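Side-chain contacts in putative metal-dependent hydrolase (PDB 6KNS), which adopts the metallo-beta-lactamase fold, binds a pair of zinc ions and calcium, and is probably a hydrolase, perhaps of the tRNA 3'-processing type: residues L63-H68 and T159-Y164; N183-Q188 and R228-T233; F79-G84 and H92-Y97; F18-E23 and L218-V223. All coordinates share one frame; numbering follows the deposited sequence.

Interaction 1. Residues L63-H68 and T159-Y164; sequences LSHYHH and TADSSY. With ZN (zinc ion), chain H; ZN (zinc ion), chain G.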
loop_
_atom_site.group_PDB
_atom_site.type_symbol
_atom_site.label_atom_id
_atom_site.label_comp_id
_atom_site.label_asym_id
_atom_site.label_seq_id
_atom_site.Cartn_x
_atom_site.Cartn_y
_atom_site.Cartn_z
ATOM N N LEU A 63 -12.760 1.875 -9.103
ATOM C CA LEU A 63 -11.487 2.499 -9.387
ATOM C C LEU A 63 -11.600 3.554 -10.494
ATOM O O LEU A 63 -12.077 3.267 -11.574
ATOM C CB LEU A 63 -10.514 1.427 -9.862
ATOM C CG LEU A 63 -10.276 0.312 -8.851
ATOM C CD1 LEU A 63 -9.286 -0.696 -9.468
ATOM C CD2 LEU A 63 -9.745 0.865 -7.480
ATOM N N SER A 64 -11.201 4.796 -10.194
ATOM C CA SER A 64 -11.310 5.883 -11.168
ATOM C C SER A 64 -10.292 5.687 -12.311
ATOM O O SER A 64 -10.587 6.011 -13.465
ATOM C CB SER A 64 -11.026 7.233 -10.516
ATOM O OG SER A 64 -9.744 7.210 -9.887
ATOM N N HIS A 65 -9.110 5.191 -11.968
ATOM C CA HIS A 65 -8.045 4.976 -12.923
ATOM C C HIS A 65 -6.930 4.144 -12.308
ATOM O O HIS A 65 -6.981 3.827 -11.107
ATOM C CB HIS A 65 -7.517 6.292 -13.488
ATOM C CG HIS A 65 -6.745 7.166 -12.532
ATOM N ND1 HIS A 65 -7.296 7.715 -11.391
ATOM C CD2 HIS A 65 -5.492 7.685 -12.633
ATOM C CE1 HIS A 65 -6.398 8.509 -10.824
ATOM N NE2 HIS A 65 -5.295 8.505 -11.554
ATOM N N TYR A 66 -5.939 3.776 -13.111
ATOM C CA TYR A 66 -4.973 2.789 -12.682
ATOM C C TYR A 66 -3.582 3.311 -12.328
ATOM O O TYR A 66 -2.620 2.545 -12.274
ATOM C CB TYR A 66 -4.867 1.711 -13.758
ATOM C CG TYR A 66 -6.198 0.978 -14.045
ATOM C CD1 TYR A 66 -6.697 0.067 -13.138
ATOM C CD2 TYR A 66 -6.902 1.180 -15.200
ATOM C CE1 TYR A 66 -7.855 -0.623 -13.364
ATOM C CE2 TYR A 66 -8.109 0.464 -15.455
ATOM C CZ TYR A 66 -8.576 -0.415 -14.513
ATOM O OH TYR A 66 -9.716 -1.170 -14.671
ATOM N N HIS A 67 -3.483 4.582 -11.992
ATOM C CA HIS A 67 -2.249 5.135 -11.409
ATOM C C HIS A 67 -2.026 4.472 -10.034
ATOM O O HIS A 67 -2.993 4.212 -9.312
ATOM C CB HIS A 67 -2.378 6.659 -11.244
ATOM C CG HIS A 67 -1.891 7.464 -12.406
ATOM N ND1 HIS A 67 -2.221 8.797 -12.580
ATOM C CD2 HIS A 67 -1.029 7.154 -13.412
ATOM C CE1 HIS A 67 -1.608 9.262 -13.664
ATOM N NE2 HIS A 67 -0.882 8.283 -14.187
ATOM N N HIS A 68 -0.758 4.230 -9.679
ATOM C CA HIS A 68 -0.373 3.529 -8.439
ATOM C C HIS A 68 -1.032 4.057 -7.186
ATOM O O HIS A 68 -1.489 3.302 -6.317
ATOM C CB HIS A 68 1.133 3.632 -8.212
ATOM C CG HIS A 68 1.943 3.005 -9.275
ATOM N ND1 HIS A 68 1.799 1.681 -9.651
ATOM C CD2 HIS A 68 2.918 3.529 -10.067
ATOM C CE1 HIS A 68 2.676 1.417 -10.614
ATOM N NE2 HIS A 68 3.350 2.521 -10.885
ATOM N N THR A 159 -14.176 14.094 -8.453
ATOM C CA THR A 159 -13.514 14.437 -9.705
ATOM C C THR A 159 -12.477 13.398 -10.135
ATOM O O THR A 159 -11.981 13.460 -11.257
ATOM C CB THR A 159 -12.736 15.784 -9.611
ATOM O OG1 THR A 159 -11.671 15.648 -8.651
ATOM C CG2 THR A 159 -13.641 16.938 -9.213
ATOM N N ALA A 160 -12.103 12.466 -9.257
ATOM C CA ALA A 160 -10.899 11.704 -9.479
ATOM C C ALA A 160 -9.788 12.717 -9.817
ATOM O O ALA A 160 -9.761 13.832 -9.257
ATOM C CB ALA A 160 -11.089 10.651 -10.575
ATOM N N ASP A 161 -8.881 12.344 -10.711
ATOM C CA ASP A 161 -7.787 13.218 -11.105
ATOM C C ASP A 161 -8.088 13.865 -12.419
ATOM O O ASP A 161 -8.448 13.178 -13.371
ATOM C CB ASP A 161 -6.526 12.416 -11.323
ATOM C CG ASP A 161 -5.931 11.883 -10.035
ATOM O OD1 ASP A 161 -6.571 11.868 -8.950
ATOM O OD2 ASP A 161 -4.776 11.512 -10.149
ATOM N N SER A 162 -7.871 15.170 -12.509
ATOM C CA SER A 162 -8.075 15.877 -13.781
ATOM C C SER A 162 -7.454 17.261 -13.749
ATOM O O SER A 162 -7.359 17.878 -12.686
ATOM C CB SER A 162 -9.570 16.029 -14.029
ATOM O OG SER A 162 -9.851 16.502 -15.336
ATOM N N SER A 163 -7.032 17.754 -14.902
ATOM C CA SER A 163 -6.890 19.201 -15.082
ATOM C C SER A 163 -8.278 19.759 -15.424
ATOM O O SER A 163 -9.240 19.007 -15.669
ATOM C CB SER A 163 -5.885 19.554 -16.198
ATOM O OG SER A 163 -6.300 19.049 -17.459
ATOM N N TYR A 164 -8.377 21.076 -15.441
ATOM C CA TYR A 164 -9.682 21.736 -15.450
ATOM C C TYR A 164 -10.430 21.479 -16.774
ATOM O O TYR A 164 -9.804 21.452 -17.826
ATOM C CB TYR A 164 -9.548 23.268 -15.183
ATOM C CG TYR A 164 -10.890 23.951 -15.383
ATOM C CD1 TYR A 164 -11.863 23.924 -14.385
ATOM C CD2 TYR A 164 -11.221 24.499 -16.597
ATOM C CE1 TYR A 164 -13.109 24.484 -14.590
ATOM C CE2 TYR A 164 -12.465 25.053 -16.819
ATOM C CZ TYR A 164 -13.406 25.031 -15.818
ATOM O OH TYR A 164 -14.631 25.593 -16.060
HETATM ZN ZN ZN H . -3.598 10.000 -11.536
HETATM ZN ZN ZN G . -3.834 10.432 -8.410
#
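Asp161 OD2 is shared by both zinc ions, lying 2.4 Å from the zinc of chain H and 2.3 Å from that of chain G. On the chain H zinc it meets His65, whose NE2 binds at 2.3 Å, and His67, which uses ND1 at 2.1 Å; His140 is the fourth protein ligand. The side chains of His65 and Asp161 cross at about a right angle, with ring and carboxylate planes 62° apart; both bind the same zinc, and no hydrogen bond links them. His65 and His67 open the HxHxDH motif of the metallo-beta-lactamase fold, in which Asp69 and His70 follow as ligands of the chain G zinc, completed by His217 and the bridging Asp161. A second-shell bond sets the rotation of the His65 ring: ND1 gives its hydrogen to Ser64 OG at 2.9 Å, nearly straight (163°) and in the ring plane, which turns NE2 to the metal. Both Ser64 OG and His65 CG sit between their backbone N and carbonyl carbon, bringing the hydroxyl and ring together. Away from the metals, Ser64 CB presses on Ala160 CB, 3.4 Å apart, tighter than usual carbon contact.

Interaction 2. Residues N183-Q188 and R228-T233; sequences NFYADQ and RKEAKT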
loop_
_atom_site.group_PDB
_atom_site.type_symbol
_atom_site.label_atom_id
_atom_site.label_comp_id
_atom_site.label_asym_id
_atom_site.label_seq_id
_atom_site.Cartn_x
_atom_site.Cartn_y
_atom_site.Cartn_z
ATOM N N ASN A 183 -4.293 19.284 -6.316
ATOM C CA ASN A 183 -2.893 18.955 -6.115
ATOM C C ASN A 183 -1.975 20.187 -6.181
ATOM O O ASN A 183 -0.823 20.077 -5.821
ATOM C CB ASN A 183 -2.448 17.917 -7.161
ATOM C CG ASN A 183 -1.401 16.932 -6.608
ATOM O OD1 ASN A 183 -0.488 17.309 -5.861
ATOM N ND2 ASN A 183 -1.552 15.692 -6.940
ATOM N N PHE A 184 -2.488 21.333 -6.661
ATOM C CA PHE A 184 -1.696 22.560 -6.851
ATOM C C PHE A 184 -2.312 23.800 -6.210
ATOM O O PHE A 184 -3.525 23.859 -6.046
ATOM C CB PHE A 184 -1.486 22.819 -8.354
ATOM C CG PHE A 184 -0.518 21.866 -8.992
ATOM C CD1 PHE A 184 0.792 22.203 -9.149
ATOM C CD2 PHE A 184 -0.928 20.624 -9.419
ATOM C CE1 PHE A 184 1.705 21.297 -9.740
ATOM C CE2 PHE A 184 -0.039 19.714 -9.989
ATOM C CZ PHE A 184 1.266 20.051 -10.162
ATOM N N TYR A 185 -1.462 24.782 -5.855
ATOM C CA TYR A 185 -1.880 26.039 -5.224
ATOM C C TYR A 185 -2.313 27.034 -6.297
ATOM O O TYR A 185 -2.062 26.829 -7.482
ATOM C CB TYR A 185 -0.742 26.620 -4.348
ATOM C CG TYR A 185 -0.466 25.747 -3.121
ATOM C CD1 TYR A 185 0.424 24.671 -3.171
ATOM C CD2 TYR A 185 -1.174 25.943 -1.935
ATOM C CE1 TYR A 185 0.649 23.859 -2.042
ATOM C CE2 TYR A 185 -0.969 25.145 -0.811
ATOM C CZ TYR A 185 -0.069 24.087 -0.881
ATOM O OH TYR A 185 0.140 23.318 0.224
ATOM N N ALA A 186 -2.941 28.122 -5.865
ATOM C CA ALA A 186 -3.606 29.085 -6.753
ATOM C C ALA A 186 -2.664 29.699 -7.753
ATOM O O ALA A 186 -3.069 30.009 -8.863
ATOM C CB ALA A 186 -4.296 30.211 -5.923
ATOM N N ASP A 187 -1.400 29.872 -7.370
ATOM C CA ASP A 187 -0.419 30.491 -8.281
ATOM C C ASP A 187 0.126 29.538 -9.317
ATOM O O ASP A 187 0.859 29.978 -10.174
ATOM C CB ASP A 187 0.778 31.100 -7.513
ATOM C CG ASP A 187 1.598 30.053 -6.756
ATOM O OD1 ASP A 187 1.056 29.471 -5.781
ATOM O OD2 ASP A 187 2.788 29.817 -7.128
ATOM N N GLN A 188 -0.186 28.247 -9.225
ATOM C CA GLN A 188 0.467 27.233 -10.030
ATOM C C GLN A 188 -0.504 26.676 -11.071
ATOM O O GLN A 188 -1.724 26.634 -10.833
ATOM C CB GLN A 188 0.916 26.042 -9.167
ATOM C CG GLN A 188 1.970 26.287 -8.085
ATOM C CD GLN A 188 2.205 25.017 -7.291
ATOM O OE1 GLN A 188 1.321 24.560 -6.545
ATOM N NE2 GLN A 188 3.375 24.398 -7.489
ATOM N N ARG A 228 -7.674 25.926 1.012
ATOM C CA ARG A 228 -9.000 26.328 1.417
ATOM C C ARG A 228 -9.251 27.844 1.264
ATOM O O ARG A 228 -10.301 28.241 0.747
ATOM C CB ARG A 228 -9.245 25.931 2.864
ATOM C CG ARG A 228 -10.577 26.349 3.372
ATOM C CD ARG A 228 -10.780 25.976 4.840
ATOM N NE ARG A 228 -11.958 26.682 5.295
ATOM C CZ ARG A 228 -12.017 27.979 5.594
ATOM N NH1 ARG A 228 -10.926 28.763 5.563
ATOM N NH2 ARG A 228 -13.185 28.493 5.944
ATOM N N LYS A 229 -8.315 28.682 1.712
ATOM C CA LYS A 229 -8.509 30.134 1.588
ATOM C C LYS A 229 -8.588 30.588 0.120
ATOM O O LYS A 229 -9.387 31.467 -0.261
ATOM C CB LYS A 229 -7.365 30.874 2.264
ATOM C CG LYS A 229 -7.304 30.720 3.765
ATOM C CD LYS A 229 -6.162 31.566 4.364
ATOM C CE LYS A 229 -6.021 31.290 5.847
ATOM N NZ LYS A 229 -4.898 32.020 6.421
ATOM N N GLU A 230 -7.737 29.990 -0.698
ATOM C CA GLU A 230 -7.706 30.279 -2.132
ATOM C C GLU A 230 -9.014 29.844 -2.773
ATOM O O GLU A 230 -9.567 30.573 -3.576
ATOM C CB GLU A 230 -6.537 29.529 -2.793
ATOM C CG GLU A 230 -5.170 30.082 -2.448
ATOM C CD GLU A 230 -4.045 29.055 -2.628
ATOM O OE1 GLU A 230 -4.233 27.992 -3.282
ATOM O OE2 GLU A 230 -2.946 29.307 -2.102
ATOM N N ALA A 231 -9.505 28.645 -2.428
ATOM C CA ALA A 231 -10.764 28.190 -3.025
ATOM C C ALA A 231 -11.920 29.118 -2.626
ATOM O O ALA A 231 -12.805 29.397 -3.443
ATOM C CB ALA A 231 -11.081 26.749 -2.666
ATOM N N LYS A 232 -11.888 29.604 -1.388
ATOM C CA LYS A 232 -12.919 30.515 -0.897
ATOM C C LYS A 232 -12.887 31.892 -1.591
ATOM O O LYS A 232 -13.814 32.653 -1.414
ATOM C CB LYS A 232 -12.824 30.717 0.639
ATOM C CG LYS A 232 -12.958 29.456 1.495
ATOM C CD LYS A 232 -14.378 29.025 1.742
ATOM C CE LYS A 232 -15.220 30.050 2.591
ATOM N NZ LYS A 232 -16.504 30.397 1.825
ATOM N N THR A 233 -11.826 32.223 -2.345
ATOM C CA THR A 233 -11.822 33.509 -3.059
ATOM C C THR A 233 -12.761 33.385 -4.247
ATOM O O THR A 233 -13.154 34.369 -4.808
ATOM C CB THR A 233 -10.435 33.936 -3.561
ATOM O OG1 THR A 233 -9.923 32.976 -4.520
ATOM C CG2 THR A 233 -9.485 34.075 -2.371
#
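Glu230 reaches from helix 225-231 to the loop 183-188 and takes the backbone N-H of Ala186 on OE1, 2.9 Å from Ala186 N. The bond is bent, 138° at the hydrogen, and the donor stands above the carboxylate plane, 64° out of it. The same OE1 is also hydrogen-bonded by Ser198 OG, so two donors share the oxygen. Conformation brings the carboxylate there: Glu230 CG lies beside its backbone N, opposite the carbonyl carbon (chi1 -72°), and the chain runs extended from there to the carboxylate. Along this reach it passes over the methyl of Ala186, with CG 3.6 Å and CD 3.5 Å from Ala186 CB. The other oxygen turns to the tyrosine: OE2 lies near the ring plane of Tyr185, at its edge, 3.8 Å from CD2, while ring and carboxylate planes stand steeply to one another. Tyr185 itself is steadied at its far end, where OH bonds to Phe221 O and the ring meets that of Phe221. The carbonyl O of Glu230 accepts from both Thr233 OG1, at 2.6 Å, and Thr233 N. On the loop side, Gln188 curls its amide back so that OE1 receives Tyr185 N at 2.9 Å on a lone pair. This reinforces a type I beta turn from Tyr185 to Gln188, already closed by Gln188 N to Tyr185 O. A glutamate of a helix thus holds the N-H at the second position of a beta turn, joining the loop after strand 177-181 to helix 225-231 beside one sheet of the metallo-beta-lactamase fold.

Interaction 3. Residues F79-G84 and H92-Y97; sequences FAKQVG and HTLPIY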
loop_
_atom_site.group_PDB
_atom_site.type_symbol
_atom_site.label_atom_id
_atom_site.label_comp_id
_atom_site.label_asym_id
_atom_site.label_seq_id
_atom_site.Cartn_x
_atom_site.Cartn_y
_atom_site.Cartn_z
ATOM N N PHE A 79 -5.455 -10.690 -1.560
ATOM C CA PHE A 79 -5.018 -11.635 -0.553
ATOM C C PHE A 79 -5.923 -11.625 0.704
ATOM O O PHE A 79 -6.156 -12.674 1.274
ATOM C CB PHE A 79 -3.571 -11.408 -0.183
ATOM C CG PHE A 79 -2.570 -11.860 -1.232
ATOM C CD1 PHE A 79 -2.955 -12.597 -2.369
ATOM C CD2 PHE A 79 -1.204 -11.622 -1.029
ATOM C CE1 PHE A 79 -2.005 -13.026 -3.314
ATOM C CE2 PHE A 79 -0.252 -12.060 -1.968
ATOM C CZ PHE A 79 -0.654 -12.771 -3.101
ATOM N N ALA A 80 -6.430 -10.454 1.126
ATOM C CA ALA A 80 -7.322 -10.378 2.291
ATOM C C ALA A 80 -8.567 -11.229 2.041
ATOM O O ALA A 80 -9.018 -11.942 2.931
ATOM C CB ALA A 80 -7.706 -8.916 2.627
ATOM N N LYS A 81 -9.115 -11.170 0.833
ATOM C CA LYS A 81 -10.265 -11.995 0.503
ATOM C C LYS A 81 -9.900 -13.468 0.508
ATOM O O LYS A 81 -10.661 -14.294 1.023
ATOM C CB LYS A 81 -10.862 -11.590 -0.844
ATOM C CG LYS A 81 -11.548 -10.198 -0.813
ATOM C CD LYS A 81 -12.785 -10.147 0.073
ATOM C CE LYS A 81 -13.847 -11.078 -0.457
ATOM N NZ LYS A 81 -15.019 -11.071 0.415
ATOM N N GLN A 82 -8.729 -13.802 -0.036
ATOM C CA GLN A 82 -8.287 -15.183 0.022
ATOM C C GLN A 82 -8.125 -15.703 1.454
ATOM O O GLN A 82 -8.545 -16.811 1.769
ATOM C CB GLN A 82 -6.995 -15.392 -0.744
ATOM C CG GLN A 82 -6.556 -16.872 -0.885
ATOM C CD GLN A 82 -5.390 -16.996 -1.854
ATOM O OE1 GLN A 82 -4.649 -16.036 -2.061
ATOM N NE2 GLN A 82 -5.242 -18.158 -2.484
ATOM N N VAL A 83 -7.522 -14.915 2.326
ATOM C CA VAL A 83 -7.366 -15.364 3.704
ATOM C C VAL A 83 -8.747 -15.486 4.385
ATOM O O VAL A 83 -8.986 -16.459 5.095
ATOM C CB VAL A 83 -6.431 -14.478 4.482
ATOM C CG1 VAL A 83 -6.578 -14.770 6.019
ATOM C CG2 VAL A 83 -4.975 -14.670 3.948
ATOM N N GLY A 84 -9.661 -14.552 4.106
ATOM C CA GLY A 84 -11.044 -14.644 4.602
ATOM C C GLY A 84 -11.732 -15.954 4.267
ATOM O O GLY A 84 -12.368 -16.587 5.115
ATOM N N HIS A 92 -18.336 -15.070 -0.739
ATOM C CA HIS A 92 -18.797 -14.022 -1.673
ATOM C C HIS A 92 -17.621 -13.286 -2.340
ATOM O O HIS A 92 -16.759 -12.707 -1.680
ATOM C CB HIS A 92 -19.763 -13.020 -1.005
ATOM C CG HIS A 92 -21.149 -13.573 -0.774
ATOM N ND1 HIS A 92 -21.625 -14.708 -1.412
ATOM C CD2 HIS A 92 -22.166 -13.136 0.020
ATOM C CE1 HIS A 92 -22.863 -14.954 -1.012
ATOM N NE2 HIS A 92 -23.217 -14.013 -0.149
ATOM N N THR A 93 -17.611 -13.365 -3.660
ATOM C CA THR A 93 -16.665 -12.682 -4.499
ATOM C C THR A 93 -16.912 -11.173 -4.397
ATOM O O THR A 93 -18.035 -10.682 -4.494
ATOM C CB THR A 93 -16.796 -13.202 -5.951
ATOM O OG1 THR A 93 -16.754 -14.621 -5.896
ATOM C CG2 THR A 93 -15.676 -12.724 -6.842
ATOM N N LEU A 94 -15.852 -10.433 -4.152
ATOM C CA LEU A 94 -15.969 -8.985 -4.051
ATOM C C LEU A 94 -15.846 -8.451 -5.481
ATOM O O LEU A 94 -14.839 -8.712 -6.127
ATOM C CB LEU A 94 -14.850 -8.439 -3.203
ATOM C CG LEU A 94 -14.686 -6.930 -3.190
ATOM C CD1 LEU A 94 -15.908 -6.278 -2.474
ATOM C CD2 LEU A 94 -13.343 -6.563 -2.539
ATOM N N PRO A 95 -16.866 -7.712 -5.968
ATOM C CA PRO A 95 -16.742 -7.098 -7.293
ATOM C C PRO A 95 -15.813 -5.864 -7.218
ATOM O O PRO A 95 -15.927 -5.053 -6.286
ATOM C CB PRO A 95 -18.187 -6.724 -7.691
ATOM C CG PRO A 95 -18.995 -6.689 -6.347
ATOM C CD PRO A 95 -18.233 -7.645 -5.409
ATOM N N ILE A 96 -14.890 -5.768 -8.172
ATOM C CA ILE A 96 -14.062 -4.588 -8.345
ATOM C C ILE A 96 -14.346 -4.022 -9.737
ATOM O O ILE A 96 -14.006 -4.647 -10.738
ATOM C CB ILE A 96 -12.568 -4.884 -8.202
ATOM C CG1 ILE A 96 -12.267 -5.570 -6.870
ATOM C CG2 ILE A 96 -11.746 -3.558 -8.280
ATOM C CD1 ILE A 96 -10.816 -5.975 -6.704
ATOM N N TYR A 97 -15.025 -2.873 -9.761
ATOM C CA TYR A 97 -15.391 -2.133 -10.975
ATOM C C TYR A 97 -14.231 -1.238 -11.437
ATOM O O TYR A 97 -13.636 -0.521 -10.638
ATOM C CB TYR A 97 -16.624 -1.233 -10.707
ATOM C CG TYR A 97 -17.875 -2.028 -10.432
ATOM C CD1 TYR A 97 -18.638 -2.498 -11.479
ATOM C CD2 TYR A 97 -18.241 -2.390 -9.141
ATOM C CE1 TYR A 97 -19.773 -3.269 -11.267
ATOM C CE2 TYR A 97 -19.401 -3.189 -8.903
ATOM C CZ TYR A 97 -20.130 -3.618 -9.985
ATOM O OH TYR A 97 -21.230 -4.377 -9.858
#
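The peptide carbonyl of His92 is the flat group that Lys81 meets, and it is met at its oxygen; the imidazole of the same residue leads away from helix 74-86. Lys81 NZ approaches His92 O nearly along the C=O axis (168° at the oxygen), 3.2 Å from it, giving one rather long hydrogen bond. The methylene before it follows closely, Lys81 CE standing 3.6 Å from His92 O. That same CE also rests on Leu94, 3.9 Å from its CB, so the end of the lysine divides its contacts between a polar and an apolar neighbour. The chain is compact: CG lies beside the backbone N (chi1 -69°), and bends follow at the next two bonds before the last one runs straight, so the ammonium ends near the loop leading into the strand. Lys81 and Leu94 cross at about a right angle. Around the contact, Lys81 also touches His114, and Leu94 packs on Val61 of strand 60-62. Strand 94-98 lies in the mixed sheet between strands 60-62 and 115-119, parallel to both, and helix 74-86 belongs to the beta-alpha-beta crossover of the metallo-beta-lactamase fold that links strand 60-62 to strand 94-98; another flank of this helix packs on the second subunit, where Phe79 meets His68 and Val83 packs on Phe18 of that chain.

Interaction 4. Residues F18-E23 and L218-V223; sequences FPAANE and LPHFGV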
loop_
_atom_site.group_PDB
_atom_site.type_symbol
_atom_site.label_atom_id
_atom_site.label_comp_id
_atom_site.label_asym_id
_atom_site.label_seq_id
_atom_site.Cartn_x
_atom_site.Cartn_y
_atom_site.Cartn_z
ATOM N N PHE A 18 1.748 9.657 -3.394
ATOM C CA PHE A 18 2.380 8.764 -2.426
ATOM C C PHE A 18 2.010 9.298 -1.031
ATOM O O PHE A 18 1.653 10.441 -0.887
ATOM C CB PHE A 18 3.904 8.769 -2.593
ATOM C CG PHE A 18 4.548 10.124 -2.309
ATOM C CD1 PHE A 18 4.628 11.085 -3.287
ATOM C CD2 PHE A 18 5.100 10.423 -1.066
ATOM C CE1 PHE A 18 5.223 12.309 -3.027
ATOM C CE2 PHE A 18 5.696 11.654 -0.817
ATOM C CZ PHE A 18 5.761 12.588 -1.805
ATOM N N PRO A 19 2.071 8.462 -0.015
ATOM C CA PRO A 19 1.584 8.893 1.288
ATOM C C PRO A 19 2.604 9.761 2.013
ATOM O O PRO A 19 3.802 9.472 1.985
ATOM C CB PRO A 19 1.417 7.567 2.033
ATOM C CG PRO A 19 2.506 6.711 1.428
ATOM C CD PRO A 19 2.443 7.036 -0.018
ATOM N N ALA A 20 2.133 10.832 2.637
ATOM C CA ALA A 20 2.886 11.479 3.704
ATOM C C ALA A 20 3.029 10.458 4.842
ATOM O O ALA A 20 2.292 9.448 4.889
ATOM C CB ALA A 20 2.121 12.756 4.222
ATOM N N ALA A 21 3.966 10.728 5.742
ATOM C CA ALA A 21 4.189 9.920 6.922
ATOM C C ALA A 21 2.880 9.625 7.694
ATOM O O ALA A 21 2.116 10.522 8.066
ATOM C CB ALA A 21 5.262 10.593 7.848
ATOM N N ASN A 22 2.613 8.336 7.866
ATOM C CA ASN A 22 1.459 7.831 8.613
ATOM C C ASN A 22 0.104 8.214 7.998
ATOM O O ASN A 22 -0.946 8.092 8.648
ATOM C CB ASN A 22 1.546 8.238 10.077
ATOM C CG ASN A 22 2.790 7.657 10.764
ATOM O OD1 ASN A 22 3.008 6.441 10.770
ATOM N ND2 ASN A 22 3.616 8.526 11.309
ATOM N N GLU A 23 0.137 8.628 6.733
ATOM C CA GLU A 23 -1.089 8.926 6.006
ATOM C C GLU A 23 -1.276 7.969 4.836
ATOM O O GLU A 23 -0.634 6.900 4.782
ATOM C CB GLU A 23 -1.097 10.367 5.523
ATOM C CG GLU A 23 -0.899 11.379 6.667
ATOM C CD GLU A 23 -2.009 11.341 7.737
ATOM O OE1 GLU A 23 -3.150 10.871 7.464
ATOM O OE2 GLU A 23 -1.702 11.775 8.878
ATOM N N LEU A 218 -3.830 15.811 -2.084
ATOM C CA LEU A 218 -3.097 16.962 -1.577
ATOM C C LEU A 218 -1.607 16.897 -1.897
ATOM O O LEU A 218 -1.049 15.808 -2.043
ATOM C CB LEU A 218 -3.276 17.045 -0.061
ATOM C CG LEU A 218 -4.704 17.166 0.430
ATOM C CD1 LEU A 218 -4.741 17.062 2.013
ATOM C CD2 LEU A 218 -5.326 18.458 -0.120
ATOM N N PRO A 219 -0.958 18.071 -1.996
ATOM C CA PRO A 219 0.476 18.134 -2.289
ATOM C C PRO A 219 1.336 17.907 -1.044
ATOM O O PRO A 219 0.832 17.921 0.054
ATOM C CB PRO A 219 0.666 19.564 -2.790
ATOM C CG PRO A 219 -0.416 20.355 -2.106
ATOM C CD PRO A 219 -1.589 19.399 -1.993
ATOM N N HIS A 220 2.630 17.688 -1.241
ATOM C CA HIS A 220 3.566 17.427 -0.163
ATOM C C HIS A 220 4.449 18.657 0.121
ATOM O O HIS A 220 5.593 18.512 0.533
ATOM C CB HIS A 220 4.440 16.199 -0.541
ATOM C CG HIS A 220 3.628 14.954 -0.746
ATOM N ND1 HIS A 220 3.439 14.023 0.251
ATOM C CD2 HIS A 220 2.890 14.530 -1.796
ATOM C CE1 HIS A 220 2.645 13.064 -0.184
ATOM N NE2 HIS A 220 2.307 13.336 -1.430
ATOM N N PHE A 221 3.934 19.856 -0.119
ATOM C CA PHE A 221 4.651 21.087 0.253
ATOM C C PHE A 221 3.607 22.175 0.479
ATOM O O PHE A 221 2.455 22.028 0.077
ATOM C CB PHE A 221 5.628 21.522 -0.854
ATOM C CG PHE A 221 4.948 21.934 -2.110
ATOM C CD1 PHE A 221 4.484 20.977 -3.003
ATOM C CD2 PHE A 221 4.713 23.281 -2.385
ATOM C CE1 PHE A 221 3.798 21.362 -4.197
ATOM C CE2 PHE A 221 4.045 23.672 -3.549
ATOM C CZ PHE A 221 3.580 22.714 -4.455
ATOM N N GLY A 222 4.005 23.254 1.108
ATOM C CA GLY A 222 3.101 24.399 1.302
ATOM C C GLY A 222 2.216 24.296 2.534
ATOM O O GLY A 222 2.332 23.357 3.335
ATOM N N VAL A 223 1.354 25.297 2.687
ATOM C CA VAL A 223 0.423 25.376 3.789
ATOM C C VAL A 223 -0.927 24.959 3.258
ATOM O O VAL A 223 -1.585 25.736 2.558
ATOM C CB VAL A 223 0.353 26.788 4.315
ATOM C CG1 VAL A 223 -0.608 26.867 5.549
ATOM C CG2 VAL A 223 1.764 27.242 4.630
#
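The rings of Phe18 and His220 lie face to face where two loops of the metallo-beta-lactamase fold meet, near the dinuclear zinc site; the side chain of His220 is about 10 Å from a zinc ion and that of Phe18 about 6 Å from that of the zinc ligand Asp69. The stacking is the main interaction. Ring centroids are 3.6 Å apart and the planes differ by 9°, an almost parallel pair with large overlap. The side chains come from opposite directions: His220 NE2 lies over the centre of the phenyl face, and Phe18 CZ over the centre of the imidazole. The contacts are closest at the CZ, CE1 and CE2 end of the phenyl, with Phe18 CZ 3.4 Å from His220 CG and Phe18 CE1 likewise 3.4 Å from His220 CD2, and they lengthen toward Phe18 CG, 4.0 Å from His220 NE2. Phe18 CG is held between its backbone N and carbonyl carbon (chi1 64°), which carries the ring against one face of the imidazole. His220 NE2 is hydrogen-bonded with Gly16 O, and the imidazole also meets the ring of Tyr15. Backbone geometry shapes the first loop, in which a type II beta turn runs from Ala20 to Glu23, closed by Glu23 N to Ala20 O. Across the subunit boundary, Pro76 of the second subunit packs on the phenyl. At the rim of the imidazole, in its plane, lies Ala20 N, 3.6 Å from His220 CE1.

How the interactions relate
Interaction 1 lies nearest the centre of the chain, at the zinc pair; the other contacts have their centres 18 to 23 Å from its own. Along the sequence interaction 4 spans widely, with 63-68, 79-84, 92-97, 159-164 and 183-188 between its two segments, and it alternates with interaction 2, which it touches where Tyr185 OH probably bonds to Phe221 O. Interactions 2 and 3 are 39 Å apart on opposite sides of the centre. Interaction 3 belongs to the sheet holding strands 60-62 and 94-98, interaction 2 follows strands of the other sheet, and interaction 1 draws one loop from each, so the metal site sits where loops of both sheets meet. Interaction 3 meets interaction 1 between Leu63 and Tyr97; interactions 3 and 4 both border the second subunit.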